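Local coordinates for protein probable LacI-family transcriptional regulator (Corynebacterium glutamicum ATCC 13032, PDB 3BIL) that is of unknown specific function but probably binds DNA as a LacI-family transcriptional regulator, at residues Ala174-Leu179 against Ser213-Gln218; Glu201-Phe206 against Val220-Tyr225; Ala82-Glu87 against Gln298-Ala303. All blocks are in the same frame, centred on the assembly; numbering follows the deposited sequence.

Contact 1 of 3, residues Ala174-Leu179 against Ser213-Gln218; sequences AAVELL and SKIGEQ
Glu177, midway along the helical segment Ala174-Leu179, comes level with Ser213, their CA atoms 6.1 Å apart, just where helix 197-212 gives way to the loop Ser213-Gln218. The contact illustrates how a helix ending can be bound to its neighbour by one polar bond next to a small apolar patch. Ser213 OG donates to Glu177 OE2 across 2.8 Å. The hydroxyl meets that oxygen on the anti side of the carboxylate, 26° out of its plane. Glu177 leaves its helix pointing away from the loop, and its chain bends back at chi2 to bring the carboxylate to the serine.

Beside this bond lies Val176. Its CG1 branch, held anti to the backbone N (chi1 169°), stands 3.7 Å from Ser213 OG and 4.1 Å from Ile215 CD1, so one methyl group lies against both the polar tip of the serine and the apolar end of the isoleucine. The chain is turned at Lys214, whose positive phi of 49° and two bonds back into the last helical turn define a Schellman motif, a common way of ending a helix. Farther on, the Gln218 side chain folds over the loop, and its NE2 donates to Gly216 O at 2.9 Å. At the backbone angles of Gly216 a side chain would press on the preceding carbonyl oxygen, which suits glycine.

The pairing joins helix 169-181 to the loop between helix 197-212 and edge strand 219-221. Val176 also rests on Ala209, and Ile215 on Cys210, both of helix 197-212, while Gln218 OE1 accepts the backbone N-H of Ile187 at the start of strand 187-190. The helix bearing Val176 leans with Leu179 on Thr244 and Phe246 of strand 244-247, and with Ala175 and Leu178 on Leu327 of strand 322-328.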
ATOM      1  N   ALA A 174       0.369  20.879 -16.732  1.00 25.77           N
ATOM      2  CA  ALA A 174       0.671  20.046 -17.907  1.00 21.02           C
ATOM      3  C   ALA A 174      -0.376  19.027 -18.246  1.00 19.62           C
ATOM      4  O   ALA A 174      -0.666  18.763 -19.449  1.00 23.79           O
ATOM      5  CB  ALA A 174       2.007  19.399 -17.786  1.00 24.08           C
ATOM      6  N   ALA A 175      -0.958  18.422 -17.218  1.00 21.85           N
ATOM      7  CA  ALA A 175      -2.084  17.528 -17.479  1.00 18.89           C
ATOM      8  C   ALA A 175      -3.228  18.278 -18.138  1.00 19.26           C
ATOM      9  O   ALA A 175      -3.775  17.790 -19.130  1.00 19.97           O
ATOM     10  CB  ALA A 175      -2.542  16.846 -16.240  1.00 23.27           C
ATOM     11  N   VAL A 176      -3.594  19.470 -17.636  1.00 21.33           N
ATOM     12  CA  VAL A 176      -4.692  20.242 -18.291  1.00 21.43           C
ATOM     13  C   VAL A 176      -4.359  20.596 -19.741  1.00 22.54           C
ATOM     14  O   VAL A 176      -5.171  20.326 -20.648  1.00 24.51           O
ATOM     15  CB  VAL A 176      -5.122  21.489 -17.490  1.00 27.17           C
ATOM     16  CG1 VAL A 176      -6.042  22.377 -18.305  1.00 19.70           C
ATOM     17  CG2 VAL A 176      -5.831  21.072 -16.170  1.00 26.47           C
ATOM     18  N   GLU A 177      -3.149  21.140 -19.958  1.00 24.90           N
ATOM     19  CA  GLU A 177      -2.623  21.436 -21.300  1.00 31.64           C
ATOM     20  C   GLU A 177      -2.806  20.269 -22.240  1.00 30.42           C
ATOM     21  O   GLU A 177      -3.389  20.422 -23.305  1.00 34.71           O
ATOM     22  CB  GLU A 177      -1.153  21.891 -21.262  1.00 40.39           C
ATOM     23  CG  GLU A 177      -0.945  23.405 -21.461  1.00 48.80           C
ATOM     24  CD  GLU A 177      -1.617  23.940 -22.755  1.00 58.83           C
ATOM     25  OE1 GLU A 177      -1.214  23.510 -23.873  1.00 62.29           O
ATOM     26  OE2 GLU A 177      -2.553  24.787 -22.654  1.00 56.83           O
ATOM     27  N   LEU A 178      -2.351  19.096 -21.805  1.00 29.87           N
ATOM     28  CA  LEU A 178      -2.481  17.857 -22.550  1.00 27.77           C
ATOM     29  C   LEU A 178      -3.911  17.456 -22.823  1.00 30.21           C
ATOM     30  O   LEU A 178      -4.214  16.992 -23.932  1.00 31.36           O
ATOM     31  CB  LEU A 178      -1.741  16.738 -21.803  1.00 29.35           C
ATOM     32  CG  LEU A 178      -1.509  15.386 -22.489  1.00 31.34           C
ATOM     33  CD1 LEU A 178      -0.719  15.546 -23.770  1.00 34.26           C
ATOM     34  CD2 LEU A 178      -0.780  14.440 -21.565  1.00 36.17           C
ATOM     35  N   LEU A 179      -4.803  17.612 -21.834  1.00 29.81           N
ATOM     36  CA  LEU A 179      -6.233  17.331 -22.092  1.00 30.69           C
ATOM     37  C   LEU A 179      -6.753  18.274 -23.164  1.00 31.11           C
ATOM     38  O   LEU A 179      -7.478  17.847 -24.093  1.00 31.88           O
ATOM     39  CB  LEU A 179      -7.122  17.342 -20.813  1.00 24.90           C
ATOM     40  CG  LEU A 179      -6.707  16.235 -19.820  1.00 21.34           C
ATOM     41  CD1 LEU A 179      -7.137  16.438 -18.376  1.00 21.76           C
ATOM     42  CD2 LEU A 179      -6.994  14.830 -20.348  1.00 17.71           C
ATOM     43  N   SER A 213      -5.436  27.665 -19.894  1.00 39.47           N
ATOM     44  CA  SER A 213      -5.453  26.880 -21.120  1.00 32.96           C
ATOM     45  C   SER A 213      -6.629  27.292 -21.985  1.00 35.60           C
ATOM     46  O   SER A 213      -6.809  26.752 -23.084  1.00 35.14           O
ATOM     47  CB  SER A 213      -5.569  25.395 -20.788  1.00 36.37           C
ATOM     48  OG  SER A 213      -4.325  24.818 -20.423  1.00 38.11           O
ATOM     49  N   LYS A 214      -7.454  28.216 -21.462  1.00 40.64           N
ATOM     50  CA  LYS A 214      -8.706  28.708 -22.098  1.00 40.71           C
ATOM     51  C   LYS A 214      -9.614  27.588 -22.596  1.00 39.62           C
ATOM     52  O   LYS A 214      -9.927  27.533 -23.790  1.00 34.08           O
ATOM     53  CB  LYS A 214      -8.417  29.655 -23.286  1.00 48.65           C
ATOM     54  CG  LYS A 214      -7.341  30.744 -23.056  1.00 53.81           C
ATOM     55  CD  LYS A 214      -6.042  30.409 -23.785  1.00 57.98           C
ATOM     56  CE  LYS A 214      -6.109  30.787 -25.289  1.00 60.88           C
ATOM     57  NZ  LYS A 214      -5.465  29.740 -26.147  1.00 61.09           N
ATOM     58  N   ILE A 215     -10.024  26.696 -21.692  1.00 39.18           N
ATOM     59  CA  ILE A 215     -11.051  25.689 -22.022  1.00 37.52           C
ATOM     60  C   ILE A 215     -12.350  25.944 -21.271  1.00 40.12           C
ATOM     61  O   ILE A 215     -13.345  25.225 -21.469  1.00 40.11           O
ATOM     62  CB  ILE A 215     -10.563  24.206 -21.824  1.00 29.18           C
ATOM     63  CG1 ILE A 215      -9.865  24.051 -20.466  1.00 27.20           C
ATOM     64  CG2 ILE A 215      -9.661  23.837 -22.976  1.00 23.28           C
ATOM     65  CD1 ILE A 215      -9.825  22.646 -19.944  1.00 29.58           C
ATOM     66  N   GLY A 216     -12.354  26.966 -20.418  1.00 38.52           N
ATOM     67  CA  GLY A 216     -13.575  27.278 -19.705  1.00 38.74           C
ATOM     68  C   GLY A 216     -13.743  26.342 -18.530  1.00 43.17           C
ATOM     69  O   GLY A 216     -12.973  25.373 -18.374  1.00 42.31           O
ATOM     70  N   GLU A 217     -14.751  26.650 -17.702  1.00 42.70           N
ATOM     71  CA  GLU A 217     -14.993  25.976 -16.435  1.00 41.00           C
ATOM     72  C   GLU A 217     -15.339  24.509 -16.663  1.00 36.16           C
ATOM     73  O   GLU A 217     -16.065  24.170 -17.596  1.00 37.82           O
ATOM     74  CB  GLU A 217     -16.072  26.699 -15.634  1.00 40.81           C
ATOM     75  CG  GLU A 217     -15.585  28.025 -15.040  1.00 46.11           C
ATOM     76  CD  GLU A 217     -16.724  28.950 -14.548  1.00 47.76           C
ATOM     77  OE1 GLU A 217     -16.648  29.428 -13.377  1.00 47.66           O
ATOM     78  OE2 GLU A 217     -17.682  29.191 -15.334  1.00 46.02           O
ATOM     79  N   GLN A 218     -14.791  23.634 -15.829  1.00 31.44           N
ATOM     80  CA  GLN A 218     -15.018  22.182 -16.041  1.00 32.83           C
ATOM     81  C   GLN A 218     -15.858  21.613 -14.917  1.00 26.87           C
ATOM     82  O   GLN A 218     -16.244  22.355 -14.022  1.00 34.13           O
ATOM     83  CB  GLN A 218     -13.678  21.451 -16.177  1.00 25.36           C
ATOM     84  CG  GLN A 218     -12.852  22.007 -17.275  1.00 24.61           C
ATOM     85  CD  GLN A 218     -13.420  21.723 -18.632  1.00 26.33           C
ATOM     86  OE1 GLN A 218     -13.912  20.645 -18.875  1.00 28.77           O
ATOM     87  NE2 GLN A 218     -13.337  22.698 -19.546  1.00 29.38           N
TER

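Contact 2 of 3, residues Glu201-Phe206 against Val220-Tyr225; sequences ERLEDF and VFLGGY
Leu203 presses both of its methyl groups against the segment Val220-Tyr225: CD1 lies 3.8 Å from Val220 CG1 and equally near Val220 CG2, whereas CD2 turns to Leu222 CD2, 4.0 Å away. The forked end of the leucine thus spans Val220 and the end of Leu222, meeting the valine obliquely and the second leucine at about a right angle. With its CG anti to the backbone N (chi1 162°), Leu203 is directed from the helix to Val220. One turn on, Phe206 takes a similar rotamer; its CE2 comes within 4.2 Å of Val220 CG2, the two side chains sliding past each other in opposite directions.

No hydrogen bond crosses between the segments, and the join is wholly apolar. It is the inner face of a beta-alpha-beta crossover, in which strand 187-190 leads through helix 197-212 into the neighbouring parallel strand 219-221, a repeated element of the periplasmic-binding-protein fold. Tyr189 on the first strand stacks on the Phe206 ring and also touches Leu203, while backbone bonds from Phe221 to Tyr189 and Ser191 hold the two strands together. Farther out, Ile172 and Val176 of helix 169-181 touch Phe206. Arg202 NH1 is bonded to Gly248 O, and beyond the strand Tyr225 OH is bonded to Asp195 OD1.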
ATOM      1  N   GLU A 201      -5.322  23.539  -2.520  1.00 38.49           N
ATOM      2  CA  GLU A 201      -4.211  23.838  -3.423  1.00 37.58           C
ATOM      3  C   GLU A 201      -4.449  23.286  -4.849  1.00 34.56           C
ATOM      4  O   GLU A 201      -4.380  24.030  -5.828  1.00 35.85           O
ATOM      5  CB  GLU A 201      -2.926  23.273  -2.850  1.00 44.57           C
ATOM      6  CG  GLU A 201      -1.889  24.287  -2.413  1.00 52.09           C
ATOM      7  CD  GLU A 201      -0.688  24.341  -3.350  1.00 54.75           C
ATOM      8  OE1 GLU A 201       0.436  24.004  -2.899  1.00 49.71           O
ATOM      9  OE2 GLU A 201      -0.874  24.713  -4.539  1.00 58.60           O
ATOM     10  N   ARG A 202      -4.759  21.995  -4.948  1.00 30.45           N
ATOM     11  CA  ARG A 202      -4.872  21.308  -6.226  1.00 30.77           C
ATOM     12  C   ARG A 202      -6.141  21.647  -6.948  1.00 32.15           C
ATOM     13  O   ARG A 202      -6.191  21.541  -8.190  1.00 30.26           O
ATOM     14  CB  ARG A 202      -4.811  19.788  -6.029  1.00 31.02           C
ATOM     15  CG  ARG A 202      -3.539  19.350  -5.307  1.00 31.27           C
ATOM     16  CD  ARG A 202      -3.430  17.865  -5.263  1.00 25.61           C
ATOM     17  NE  ARG A 202      -2.296  17.502  -4.451  1.00 26.69           N
ATOM     18  CZ  ARG A 202      -2.100  16.278  -3.987  1.00 28.66           C
ATOM     19  NH1 ARG A 202      -2.998  15.345  -4.241  1.00 26.16           N
ATOM     20  NH2 ARG A 202      -1.039  15.997  -3.248  1.00 26.16           N
ATOM     21  N   LEU A 203      -7.187  22.007  -6.199  1.00 31.12           N
ATOM     22  CA  LEU A 203      -8.405  22.430  -6.883  1.00 33.15           C
ATOM     23  C   LEU A 203      -8.276  23.891  -7.384  1.00 34.57           C
ATOM     24  O   LEU A 203      -8.699  24.189  -8.511  1.00 36.15           O
ATOM     25  CB  LEU A 203      -9.663  22.153  -6.056  1.00 28.50           C
ATOM     26  CG  LEU A 203     -10.927  22.907  -6.463  1.00 25.11           C
ATOM     27  CD1 LEU A 203     -11.661  22.215  -7.629  1.00 18.82           C
ATOM     28  CD2 LEU A 203     -11.830  23.072  -5.223  1.00 22.10           C
ATOM     29  N   GLU A 204      -7.659  24.785  -6.597  1.00 37.00           N
ATOM     30  CA  GLU A 204      -7.268  26.117  -7.143  1.00 46.99           C
ATOM     31  C   GLU A 204      -6.514  25.935  -8.487  1.00 44.77           C
ATOM     32  O   GLU A 204      -6.956  26.480  -9.519  1.00 44.12           O
ATOM     33  CB  GLU A 204      -6.393  26.967  -6.193  1.00 49.04           C
ATOM     34  CG  GLU A 204      -6.903  27.229  -4.761  1.00 56.31           C
ATOM     35  CD  GLU A 204      -5.837  27.917  -3.835  1.00 58.93           C
ATOM     36  OE1 GLU A 204      -6.028  27.905  -2.586  1.00 62.04           O
ATOM     37  OE2 GLU A 204      -4.814  28.465  -4.342  1.00 61.49           O
ATOM     38  N   ASP A 205      -5.427  25.133  -8.471  1.00 39.59           N
ATOM     39  CA  ASP A 205      -4.541  24.933  -9.639  1.00 31.02           C
ATOM     40  C   ASP A 205      -5.208  24.320 -10.852  1.00 29.54           C
ATOM     41  O   ASP A 205      -4.943  24.668 -11.996  1.00 32.24           O
ATOM     42  CB  ASP A 205      -3.339  24.093  -9.246  1.00 35.13           C
ATOM     43  CG  ASP A 205      -2.509  24.751  -8.161  1.00 40.27           C
ATOM     44  OD1 ASP A 205      -1.743  24.051  -7.468  1.00 43.83           O
ATOM     45  OD2 ASP A 205      -2.616  25.977  -7.989  1.00 44.31           O
ATOM     46  N   PHE A 206      -6.071  23.369 -10.625  1.00 26.12           N
ATOM     47  CA  PHE A 206      -6.800  22.844 -11.737  1.00 22.85           C
ATOM     48  C   PHE A 206      -7.730  23.941 -12.298  1.00 26.29           C
ATOM     49  O   PHE A 206      -7.942  24.008 -13.531  1.00 32.13           O
ATOM     50  CB  PHE A 206      -7.571  21.570 -11.301  1.00 18.95           C
ATOM     51  CG  PHE A 206      -8.696  21.206 -12.220  1.00 16.89           C
ATOM     52  CD1 PHE A 206      -8.465  20.428 -13.334  1.00 13.84           C
ATOM     53  CD2 PHE A 206      -9.992  21.701 -11.983  1.00 19.74           C
ATOM     54  CE1 PHE A 206      -9.507  20.084 -14.199  1.00 16.89           C
ATOM     55  CE2 PHE A 206     -11.035  21.411 -12.850  1.00 18.30           C
ATOM     56  CZ  PHE A 206     -10.789  20.590 -13.973  1.00 17.84           C
ATOM     57  N   VAL A 220     -16.495  19.645 -11.424  1.00 34.88           N
ATOM     58  CA  VAL A 220     -15.706  19.418 -10.228  1.00 34.68           C
ATOM     59  C   VAL A 220     -16.545  18.652  -9.224  1.00 39.08           C
ATOM     60  O   VAL A 220     -17.649  19.083  -8.891  1.00 43.95           O
ATOM     61  CB  VAL A 220     -15.383  20.734  -9.525  1.00 33.97           C
ATOM     62  CG1 VAL A 220     -14.969  20.457  -8.074  1.00 35.36           C
ATOM     63  CG2 VAL A 220     -14.281  21.507 -10.252  1.00 34.11           C
ATOM     64  N   PHE A 221     -16.038  17.532  -8.729  1.00 36.17           N
ATOM     65  CA  PHE A 221     -16.673  16.857  -7.603  1.00 32.29           C
ATOM     66  C   PHE A 221     -15.813  17.033  -6.355  1.00 30.11           C
ATOM     67  O   PHE A 221     -14.599  16.817  -6.404  1.00 29.74           O
ATOM     68  CB  PHE A 221     -16.885  15.377  -7.908  1.00 32.96           C
ATOM     69  CG  PHE A 221     -17.673  14.653  -6.849  1.00 37.00           C
ATOM     70  CD1 PHE A 221     -19.054  14.415  -7.023  1.00 35.51           C
ATOM     71  CD2 PHE A 221     -17.041  14.217  -5.648  1.00 35.39           C
ATOM     72  CE1 PHE A 221     -19.817  13.718  -6.003  1.00 34.55           C
ATOM     73  CE2 PHE A 221     -17.766  13.561  -4.648  1.00 31.43           C
ATOM     74  CZ  PHE A 221     -19.162  13.296  -4.828  1.00 33.35           C
ATOM     75  N   LEU A 222     -16.415  17.439  -5.244  1.00 28.56           N
ATOM     76  CA  LEU A 222     -15.638  17.598  -3.998  1.00 36.26           C
ATOM     77  C   LEU A 222     -15.682  16.322  -3.164  1.00 36.46           C
ATOM     78  O   LEU A 222     -16.607  16.114  -2.400  1.00 43.92           O
ATOM     79  CB  LEU A 222     -16.099  18.799  -3.169  1.00 34.53           C
ATOM     80  CG  LEU A 222     -16.212  20.126  -3.917  1.00 40.16           C
ATOM     81  CD1 LEU A 222     -16.812  21.213  -3.004  1.00 42.27           C
ATOM     82  CD2 LEU A 222     -14.854  20.578  -4.470  1.00 39.81           C
ATOM     83  N   GLY A 223     -14.670  15.480  -3.327  1.00 35.18           N
ATOM     84  CA  GLY A 223     -14.599  14.178  -2.684  1.00 33.62           C
ATOM     85  C   GLY A 223     -14.112  14.271  -1.252  1.00 38.51           C
ATOM     86  O   GLY A 223     -14.317  15.290  -0.576  1.00 37.57           O
ATOM     87  N   GLY A 224     -13.465  13.205  -0.795  1.00 42.88           N
ATOM     88  CA  GLY A 224     -13.154  13.051   0.619  1.00 50.94           C
ATOM     89  C   GLY A 224     -12.139  11.969   0.937  1.00 54.99           C
ATOM     90  O   GLY A 224     -10.958  12.097   0.611  1.00 56.60           O
ATOM     91  N   TYR A 225     -12.591  10.898   1.580  1.00 58.69           N
ATOM     92  CA  TYR A 225     -11.641   9.923   2.133  1.00 61.15           C
ATOM     93  C   TYR A 225     -11.763   8.477   1.604  1.00 62.83           C
ATOM     94  O   TYR A 225     -10.760   7.893   1.184  1.00 62.85           O
ATOM     95  CB  TYR A 225     -11.641  10.007   3.672  1.00 59.85           C
ATOM     96  CG  TYR A 225     -11.137  11.348   4.202  1.00 58.73           C
ATOM     97  CD1 TYR A 225      -9.766  11.580   4.374  1.00 57.63           C
ATOM     98  CD2 TYR A 225     -12.029  12.390   4.517  1.00 57.46           C
ATOM     99  CE1 TYR A 225      -9.284  12.815   4.856  1.00 58.12           C
ATOM    100  CE2 TYR A 225     -11.563  13.638   5.007  1.00 56.20           C
ATOM    101  CZ  TYR A 225     -10.184  13.837   5.172  1.00 59.36           C
ATOM    102  OH  TYR A 225      -9.687  15.046   5.642  1.00 58.59           O
TER

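Contact 3 of 3, residues Ala82-Glu87 against Gln298-Ala303; sequences AAMVTE and QLAQRA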
ATOM      1  N   ALA A  82       2.760   5.234   2.572  1.00 37.63           N
ATOM      2  CA  ALA A  82       3.614   4.095   2.938  1.00 37.35           C
ATOM      3  C   ALA A  82       4.961   4.215   2.197  1.00 40.59           C
ATOM      4  O   ALA A  82       6.029   3.891   2.740  1.00 42.19           O
ATOM      5  CB  ALA A  82       2.922   2.773   2.643  1.00 33.71           C
ATOM      6  N   ALA A  83       4.914   4.713   0.962  1.00 39.63           N
ATOM      7  CA  ALA A  83       6.146   5.042   0.233  1.00 38.49           C
ATOM      8  C   ALA A  83       6.941   6.114   0.967  1.00 37.16           C
ATOM      9  O   ALA A  83       8.119   5.966   1.172  1.00 43.98           O
ATOM     10  CB  ALA A  83       5.841   5.464  -1.214  1.00 30.68           C
ATOM     11  N   MET A  84       6.280   7.185   1.385  1.00 42.11           N
ATOM     12  CA  MET A  84       6.951   8.257   2.079  1.00 40.76           C
ATOM     13  C   MET A  84       7.683   7.764   3.345  1.00 41.54           C
ATOM     14  O   MET A  84       8.811   8.189   3.602  1.00 42.26           O
ATOM     15  CB  MET A  84       5.975   9.368   2.424  1.00 35.72           C
ATOM     16  CG  MET A  84       6.671  10.663   2.919  1.00 39.08           C
ATOM     17  SD  MET A  84       5.374  11.690   3.556  1.00 44.65           S
ATOM     18  CE  MET A  84       4.813  12.402   2.006  1.00 44.51           C
ATOM     19  N   VAL A  85       7.056   6.893   4.136  1.00 40.59           N
ATOM     20  CA  VAL A  85       7.690   6.443   5.379  1.00 39.97           C
ATOM     21  C   VAL A  85       8.798   5.430   5.114  1.00 40.93           C
ATOM     22  O   VAL A  85       9.806   5.444   5.795  1.00 42.46           O
ATOM     23  CB  VAL A  85       6.694   5.951   6.471  1.00 41.83           C
ATOM     24  CG1 VAL A  85       5.638   7.015   6.750  1.00 38.71           C
ATOM     25  CG2 VAL A  85       6.052   4.612   6.098  1.00 41.44           C
ATOM     26  N   THR A  86       8.636   4.575   4.115  1.00 41.23           N
ATOM     27  CA  THR A  86       9.714   3.701   3.729  1.00 41.07           C
ATOM     28  C   THR A  86      10.932   4.576   3.395  1.00 45.41           C
ATOM     29  O   THR A  86      12.019   4.324   3.890  1.00 47.68           O
ATOM     30  CB  THR A  86       9.329   2.849   2.513  1.00 40.40           C
ATOM     31  OG1 THR A  86       8.123   2.146   2.793  1.00 41.22           O
ATOM     32  CG2 THR A  86      10.410   1.844   2.160  1.00 38.37           C
ATOM     33  N   GLU A  87      10.750   5.610   2.577  1.00 47.07           N
ATOM     34  CA  GLU A  87      11.875   6.498   2.226  1.00 50.25           C
ATOM     35  C   GLU A  87      12.407   7.426   3.310  1.00 47.71           C
ATOM     36  O   GLU A  87      13.581   7.786   3.284  1.00 47.44           O
ATOM     37  CB  GLU A  87      11.628   7.282   0.930  1.00 54.26           C
ATOM     38  CG  GLU A  87      12.525   6.797  -0.231  1.00 63.94           C
ATOM     39  CD  GLU A  87      12.072   5.451  -0.865  1.00 68.63           C
ATOM     40  OE1 GLU A  87      11.638   5.465  -2.047  1.00 70.06           O
ATOM     41  OE2 GLU A  87      12.152   4.386  -0.192  1.00 70.11           O
ATOM     42  N   GLN A 298      12.171  12.448  -2.932  1.00 51.75           N
ATOM     43  CA  GLN A 298      12.817  13.725  -2.745  1.00 49.71           C
ATOM     44  C   GLN A 298      12.216  14.505  -1.573  1.00 48.89           C
ATOM     45  O   GLN A 298      12.928  15.210  -0.884  1.00 42.37           O
ATOM     46  CB  GLN A 298      12.669  14.515  -4.028  1.00 52.56           C
ATOM     47  CG  GLN A 298      13.705  15.578  -4.280  1.00 57.65           C
ATOM     48  CD  GLN A 298      13.427  16.283  -5.589  1.00 63.04           C
ATOM     49  OE1 GLN A 298      13.529  17.513  -5.690  1.00 63.39           O
ATOM     50  NE2 GLN A 298      13.029  15.499  -6.609  1.00 63.52           N
ATOM     51  N   LEU A 299      10.903  14.382  -1.365  1.00 46.49           N
ATOM     52  CA  LEU A 299      10.240  15.056  -0.261  1.00 45.57           C
ATOM     53  C   LEU A 299      10.682  14.510   1.072  1.00 46.16           C
ATOM     54  O   LEU A 299      10.927  15.281   2.004  1.00 44.31           O
ATOM     55  CB  LEU A 299       8.738  14.907  -0.372  1.00 48.12           C
ATOM     56  CG  LEU A 299       8.196  16.099  -1.129  1.00 51.71           C
ATOM     57  CD1 LEU A 299       6.965  15.728  -1.981  1.00 53.00           C
ATOM     58  CD2 LEU A 299       7.925  17.202  -0.116  1.00 50.86           C
ATOM     59  N   ALA A 300      10.756  13.179   1.150  1.00 42.40           N
ATOM     60  CA  ALA A 300      11.296  12.458   2.289  1.00 43.51           C
ATOM     61  C   ALA A 300      12.805  12.746   2.542  1.00 45.28           C
ATOM     62  O   ALA A 300      13.192  12.979   3.696  1.00 43.51           O
ATOM     63  CB  ALA A 300      11.047  10.967   2.124  1.00 40.37           C
ATOM     64  N   GLN A 301      13.631  12.721   1.484  1.00 48.38           N
ATOM     65  CA  GLN A 301      15.036  13.181   1.536  1.00 50.88           C
ATOM     66  C   GLN A 301      15.100  14.585   2.130  1.00 53.17           C
ATOM     67  O   GLN A 301      15.661  14.784   3.208  1.00 56.09           O
ATOM     68  CB  GLN A 301      15.670  13.193   0.139  1.00 55.06           C
ATOM     69  CG  GLN A 301      16.825  12.216  -0.105  1.00 59.47           C
ATOM     70  CD  GLN A 301      16.414  10.949  -0.868  1.00 63.14           C
ATOM     71  OE1 GLN A 301      17.015  10.594  -1.893  1.00 62.21           O
ATOM     72  NE2 GLN A 301      15.395  10.253  -0.357  1.00 64.86           N
ATOM     73  N   ARG A 302      14.485  15.551   1.452  1.00 54.33           N
ATOM     74  CA  ARG A 302      14.441  16.930   1.936  1.00 57.90           C
ATOM     75  C   ARG A 302      13.935  17.059   3.360  1.00 57.95           C
ATOM     76  O   ARG A 302      14.518  17.796   4.142  1.00 60.60           O
ATOM     77  CB  ARG A 302      13.634  17.835   0.999  1.00 60.43           C
ATOM     78  CG  ARG A 302      14.306  18.031  -0.345  1.00 65.61           C
ATOM     79  CD  ARG A 302      15.151  19.302  -0.401  1.00 70.39           C
ATOM     80  NE  ARG A 302      14.596  20.306  -1.328  1.00 74.58           N
ATOM     81  CZ  ARG A 302      14.584  20.194  -2.664  1.00 74.59           C
ATOM     82  NH1 ARG A 302      15.066  19.105  -3.267  1.00 73.53           N
ATOM     83  NH2 ARG A 302      14.061  21.164  -3.406  1.00 74.32           N
ATOM     84  N   ALA A 303      12.863  16.344   3.700  1.00 58.67           N
ATOM     85  CA  ALA A 303      12.258  16.442   5.046  1.00 59.09           C
ATOM     86  C   ALA A 303      13.160  15.952   6.172  1.00 59.62           C
ATOM     87  O   ALA A 303      13.105  16.477   7.283  1.00 58.19           O
ATOM     88  CB  ALA A 303      10.923  15.711   5.111  1.00 58.90           C
TER
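Ala300 points its CB straight at the opposing helix, into the angle between Met84 and Glu87, and the other side chains are arranged around that methyl group. It stands 3.9 Å from Glu87 CB and the same distance from the carbonyl oxygen Met84 O, so that side chain and backbone share in receiving it. A methyl group is all that Ala300 places between the axes of the segments, which approach to 8.8 Å and cross at -44°, running broadly the same way.

The two larger residues leave this point in different directions. Glu87 sets out toward Ala300 but bends at chi2 (76°), which carries its carboxylate away, so that its aliphatic root rather than its charge does the packing. Gln301 flanks it, with NE2 4.5 Å from Glu87 CG. Met84 brings its CG beside Ala300 CB, at 4.5 Å, and the extended chain (chi2 -169°) carries the sulfur and CE past it, on the side to which Leu299 points. No hydrogen bond joins the segments. Thr86 OG1 donates to Ala82 O at 2.7 Å, while Thr86 N makes the ordinary helical bond to that oxygen from the other face of the carbonyl plane.

The pair joins distant parts of the chain within one lobe of the periplasmic-binding-protein-like fold. The line of contact continues along both helices: Met84 reaches Val296 and Glu87 reaches Glu297, while Ala300 touches Ile88 and Gln301 touches Thr91. Helix 296-308 lies beside helix 79-94 and meets the sheet with a different side, Leu299 resting on Ala164 and Ser166 of strand 163-167 and on Ile323 of strand 322-328, which also meets Arg302. Val85 and Thr86 pack on Leu76 and Ile77 of the second subunit.

Overall arrangement
All three contacts fall within the periplasmic-binding-protein region, but on two sides of the chain's centre. Contacts 1 and 2, centres about 15 Å apart, lie along the same connection of helix 197-212, loop and strand 219-221, contact 2 on the helix and contact 1 at the loop after it. Their segments alternate along the chain, and they adjoin through Phe206, which packs on both Val176 and Gln218. Contact 3 lies across the centre, about 31 Å from contact 1 and 24 Å from contact 2, between centres. Its segments bracket the others in sequence, consistent with the bilobed architecture of the family, in which the chain passes repeatedly between subdomains; it alone lies beside the second subunit.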